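Local coordinates for protein putative isochorismatase (PDB 3KL2) that is of unknown function but probably acts as a hydrolase, as expected of a member of the isochorismatase family of cysteine hydrolases, at residues T171-G176 and P203-P208; L134-F137 and N141-F144. One frame throughout, in Å; residues are numbered along the deposited sequence.

Contact 1. Residues T171-G176 and P203-P208; sequences TGYERG and PMFSVP
The phenol oxygen of Y173 is held across a subunit boundary, by the carbonyl O of Y94 in the second subunit and, weakly, by L97 N of that neighbour. With CG anti to the backbone N (chi1 -175°), its ring reaches the backbone of M204 and F205 within the chain. F205 CA sits over one ring face, a CH-pi contact 4.1 Å from the centroid and 27° off the normal. M204 O lies above the same face, near the rim, while F205 O comes within 3.3 Å of Y173 CD1. The F205 ring meets the tyrosine edge-on, CD1 3.7 Å from Y173 CD2, in an offset edge-to-face pair with planes at 89° and centroids 5.5 Å apart. Tyrosine suits the place: its flat ring packs on backbone, its hydroxyl bonds to another chain. G176, the C-prime residue of a Schellman motif, ends the tyrosine's helix at positive phi, where a side chain would press on the preceding carbonyl O. The contact joins the last turn of helix 164-174 to the M204-F205 backbone, where the chain passes from helix 191-205 toward strand 207-209, at the edge of the parallel sheet within this chain.

Contact 2. Residues L134-F137 and N141-F144; sequences LDTF and NLDF
L142 sets a methyl group squarely over the ring of F137: CD2 stands 3.8 Å from the centroid and 13° off the ring normal, a CH-pi contact above the centre of the face. The same methyl meets T136 CG2 at 3.6 Å, so one leucine branch serves two neighbours. Its CG is trans to the backbone N (chi1 -178°), which carries the isobutyl group off its helix toward them. At the ring's edge D143 CB approaches F137 CD1 to 3.9 Å; the carboxylate plane is turned 84° from the ring, its OD2 held by a salt bridge to R175. A water accepts from D143 N at 2.9 Å and lies 3.1 Å from F137 O. The contact joins two consecutive helices, the short 136-139 and 142-149, linked by a brief turn beside the parallel sheet. Farther out, D135 is the N-cap of the first: its OD1 receives F137 N at 2.9 Å, from above the carboxylate plane. Aspartate suits the role because its short side chain can turn back onto a first-turn N-H. N141, at the N-cap of the second, turns its OD1 to E129 N instead. T136 OG1 bonds to T168 OG1 on helix 164-174.

Contacts 1 and 2 have centres about 14 Å apart and follow each other along the chain, yet they meet directly through the end of helix 164-174 and the residue that follows it. D135 OD2 lies 2.5 Å from T171 OG1, a probable hydrogen bond. R175 NH1 forms a salt bridge with D143 OD2, also at 2.5 Å, so the carboxylate beside the F137 edge is paired with a charge from contact 1. Between these polar links, G172 CA comes to 3.6 Å from F137 CE2, where glycine lets the ring lie close to the helix. The contacts also meet between chains: E174 OE2 accepts from both L134 N and D135 N of the second subunit.

Contact 1. Residues T171-G176 and P203-P208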
loop_
_atom_site.group_PDB
_atom_site.type_symbol
_atom_site.label_atom_id
_atom_site.label_comp_id
_atom_site.label_asym_id
_atom_site.label_seq_id
_atom_site.Cartn_x
_atom_site.Cartn_y
_atom_site.Cartn_z
ATOM N N THR A 171 1.162 5.724 9.621
ATOM C CA THR A 171 0.515 5.226 8.430
ATOM C C THR A 171 -0.980 5.610 8.456
ATOM O O THR A 171 -1.536 6.020 7.447
ATOM C CB THR A 171 0.799 3.692 8.236
ATOM O OG1 THR A 171 2.211 3.500 8.177
ATOM C CG2 THR A 171 0.176 3.079 6.930
ATOM N N GLY A 172 -1.623 5.499 9.592
ATOM C CA GLY A 172 -3.015 5.953 9.727
ATOM C C GLY A 172 -3.209 7.359 9.219
ATOM O O GLY A 172 -4.184 7.692 8.482
ATOM N N TYR A 173 -2.251 8.195 9.605
ATOM C CA TYR A 173 -2.247 9.581 9.233
ATOM C C TYR A 173 -2.106 9.748 7.746
ATOM O O TYR A 173 -2.795 10.562 7.141
ATOM C CB TYR A 173 -1.072 10.283 9.932
ATOM C CG TYR A 173 -1.019 11.790 9.724
ATOM C CD1 TYR A 173 -1.871 12.625 10.426
ATOM C CD2 TYR A 173 -0.122 12.362 8.844
ATOM C CE1 TYR A 173 -1.825 14.010 10.271
ATOM C CE2 TYR A 173 -0.075 13.727 8.689
ATOM C CZ TYR A 173 -0.953 14.546 9.404
ATOM O OH TYR A 173 -0.934 15.905 9.231
ATOM N N GLU A 174 -1.167 9.003 7.172
ATOM C CA GLU A 174 -0.842 9.103 5.773
ATOM C C GLU A 174 -2.067 8.708 4.976
ATOM O O GLU A 174 -2.283 9.204 3.864
ATOM C CB GLU A 174 0.302 8.149 5.383
ATOM C CG GLU A 174 1.654 8.513 5.952
ATOM C CD GLU A 174 2.232 9.749 5.275
ATOM O OE1 GLU A 174 1.714 10.137 4.182
ATOM O OE2 GLU A 174 3.223 10.319 5.819
ATOM N N ARG A 175 -2.879 7.830 5.554
ATOM C CA ARG A 175 -3.982 7.278 4.807
ATOM C C ARG A 175 -5.256 8.016 5.090
ATOM O O ARG A 175 -6.290 7.543 4.717
ATOM C CB ARG A 175 -4.126 5.792 5.099
ATOM C CG ARG A 175 -3.054 5.004 4.390
ATOM C CD ARG A 175 -3.198 3.555 4.637
ATOM N NE ARG A 175 -1.967 2.865 4.342
ATOM C CZ ARG A 175 -1.857 1.567 4.108
ATOM N NH1 ARG A 175 -2.929 0.792 4.095
ATOM N NH2 ARG A 175 -0.668 1.050 3.890
ATOM N N GLY A 176 -5.180 9.182 5.729
ATOM C CA GLY A 176 -6.333 10.087 5.800
ATOM C C GLY A 176 -7.313 9.894 6.956
ATOM O O GLY A 176 -8.261 10.676 7.096
ATOM N N PRO A 203 1.789 14.367 18.439
ATOM C CA PRO A 203 1.002 15.518 17.929
ATOM C C PRO A 203 1.172 15.873 16.440
ATOM O O PRO A 203 0.350 16.606 15.882
ATOM C CB PRO A 203 1.473 16.707 18.799
ATOM C CG PRO A 203 2.063 16.065 20.050
ATOM C CD PRO A 203 2.663 14.765 19.566
ATOM N N MET A 204 2.236 15.361 15.824
ATOM C CA MET A 204 2.464 15.518 14.396
ATOM C C MET A 204 1.544 14.592 13.583
ATOM O O MET A 204 1.304 14.846 12.415
ATOM C CB MET A 204 3.916 15.156 14.036
ATOM C CG MET A 204 5.080 16.086 14.528
ATOM S SD MET A 204 6.686 15.356 13.996
ATOM C CE MET A 204 7.676 16.857 14.013
ATOM N N PHE A 205 1.098 13.486 14.163
ATOM C CA PHE A 205 0.392 12.463 13.395
ATOM C C PHE A 205 -0.958 12.136 13.981
ATOM O O PHE A 205 -1.657 11.291 13.437
ATOM C CB PHE A 205 1.231 11.188 13.315
ATOM C CG PHE A 205 2.521 11.368 12.573
ATOM C CD1 PHE A 205 2.532 11.435 11.188
ATOM C CD2 PHE A 205 3.720 11.520 13.248
ATOM C CE1 PHE A 205 3.737 11.628 10.468
ATOM C CE2 PHE A 205 4.934 11.682 12.537
ATOM C CZ PHE A 205 4.929 11.740 11.140
ATOM N N SER A 206 -1.333 12.796 15.080
ATOM C CA SER A 206 -2.537 12.419 15.801
ATOM C C SER A 206 -3.121 13.539 16.665
ATOM O O SER A 206 -2.595 14.666 16.733
ATOM C CB SER A 206 -2.322 11.123 16.626
ATOM O OG SER A 206 -1.677 11.337 17.872
ATOM N N VAL A 207 -4.256 13.221 17.265
ATOM C CA VAL A 207 -4.843 14.065 18.289
ATOM C C VAL A 207 -4.722 13.263 19.582
ATOM O O VAL A 207 -5.518 12.357 19.811
ATOM C CB VAL A 207 -6.313 14.387 17.988
ATOM C CG1 VAL A 207 -6.885 15.381 19.045
ATOM C CG2 VAL A 207 -6.452 14.976 16.598
ATOM N N PRO A 208 -3.692 13.546 20.399
ATOM C CA PRO A 208 -3.541 12.770 21.630
ATOM C C PRO A 208 -4.616 13.117 22.673
ATOM O O PRO A 208 -4.897 14.306 22.908
ATOM C CB PRO A 208 -2.134 13.157 22.141
ATOM C CG PRO A 208 -1.495 13.884 21.037
ATOM C CD PRO A 208 -2.603 14.521 20.245
#

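Contact 2. Residues L134-F137 and N141-F144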
loop_
_atom_site.group_PDB
_atom_site.type_symbol
_atom_site.label_atom_id
_atom_site.label_comp_id
_atom_site.label_asym_id
_atom_site.label_seq_id
_atom_site.Cartn_x
_atom_site.Cartn_y
_atom_site.Cartn_z
ATOM N N LEU A 134 5.465 -4.292 12.489
ATOM C CA LEU A 134 5.149 -3.341 13.536
ATOM C C LEU A 134 3.989 -2.466 13.174
ATOM O O LEU A 134 3.088 -2.176 14.005
ATOM C CB LEU A 134 6.380 -2.482 13.823
ATOM C CG LEU A 134 7.690 -3.208 14.237
ATOM C CD1 LEU A 134 7.448 -4.332 15.296
ATOM C CD2 LEU A 134 8.431 -3.725 13.049
ATOM N N ASP A 135 4.011 -1.963 11.954
ATOM C CA ASP A 135 2.895 -1.143 11.493
ATOM C C ASP A 135 1.670 -2.038 11.300
ATOM O O ASP A 135 1.730 -2.991 10.581
ATOM C CB ASP A 135 3.303 -0.481 10.176
ATOM C CG ASP A 135 2.234 0.433 9.637
ATOM O OD1 ASP A 135 1.129 0.525 10.239
ATOM O OD2 ASP A 135 2.498 1.051 8.579
ATOM N N THR A 136 0.563 -1.760 11.958
ATOM C CA THR A 136 -0.620 -2.582 11.794
ATOM C C THR A 136 -1.144 -2.508 10.313
ATOM O O THR A 136 -1.675 -3.490 9.767
ATOM C CB THR A 136 -1.740 -2.157 12.844
ATOM O OG1 THR A 136 -1.176 -2.110 14.161
ATOM C CG2 THR A 136 -2.904 -3.146 12.884
ATOM N N PHE A 137 -0.992 -1.371 9.631
ATOM C CA PHE A 137 -1.429 -1.283 8.231
ATOM C C PHE A 137 -0.574 -2.071 7.249
ATOM O O PHE A 137 -1.031 -2.337 6.157
ATOM C CB PHE A 137 -1.502 0.174 7.790
ATOM C CG PHE A 137 -2.643 0.961 8.433
ATOM C CD1 PHE A 137 -3.894 0.971 7.853
ATOM C CD2 PHE A 137 -2.453 1.657 9.610
ATOM C CE1 PHE A 137 -4.962 1.696 8.418
ATOM C CE2 PHE A 137 -3.512 2.409 10.200
ATOM C CZ PHE A 137 -4.769 2.419 9.601
ATOM N N ASN A 141 -5.304 -6.968 7.317
ATOM C CA ASN A 141 -6.563 -6.514 6.719
ATOM C C ASN A 141 -7.162 -5.282 7.373
ATOM O O ASN A 141 -8.339 -4.966 7.163
ATOM C CB ASN A 141 -7.616 -7.634 6.715
ATOM C CG ASN A 141 -7.888 -8.247 8.105
ATOM O OD1 ASN A 141 -7.334 -7.832 9.097
ATOM N ND2 ASN A 141 -8.726 -9.255 8.143
ATOM N N LEU A 142 -6.373 -4.584 8.169
ATOM C CA LEU A 142 -6.912 -3.433 8.873
ATOM C C LEU A 142 -7.466 -2.362 7.954
ATOM O O LEU A 142 -8.612 -1.909 8.168
ATOM C CB LEU A 142 -5.865 -2.789 9.775
ATOM C CG LEU A 142 -6.409 -1.580 10.587
ATOM C CD1 LEU A 142 -7.515 -2.025 11.485
ATOM C CD2 LEU A 142 -5.300 -0.868 11.407
ATOM N N ASP A 143 -6.659 -1.907 6.993
ATOM C CA ASP A 143 -7.094 -0.872 6.059
ATOM C C ASP A 143 -8.349 -1.283 5.289
ATOM O O ASP A 143 -9.327 -0.500 5.204
ATOM C CB ASP A 143 -6.033 -0.597 5.017
ATOM C CG ASP A 143 -6.152 0.789 4.414
ATOM O OD1 ASP A 143 -6.927 1.631 4.922
ATOM O OD2 ASP A 143 -5.381 1.053 3.486
ATOM N N PHE A 144 -8.338 -2.505 4.743
ATOM C CA PHE A 144 -9.520 -3.033 4.061
ATOM C C PHE A 144 -10.822 -2.985 4.904
ATOM O O PHE A 144 -11.866 -2.589 4.427
ATOM C CB PHE A 144 -9.281 -4.460 3.649
ATOM C CG PHE A 144 -10.347 -5.014 2.803
ATOM C CD1 PHE A 144 -10.177 -5.112 1.427
ATOM C CD2 PHE A 144 -11.535 -5.443 3.368
ATOM C CE1 PHE A 144 -11.190 -5.647 0.640
ATOM C CE2 PHE A 144 -12.540 -5.952 2.579
ATOM C CZ PHE A 144 -12.384 -6.058 1.248
HETATM O O HOH W 1 -4.011 -2.967 6.450
#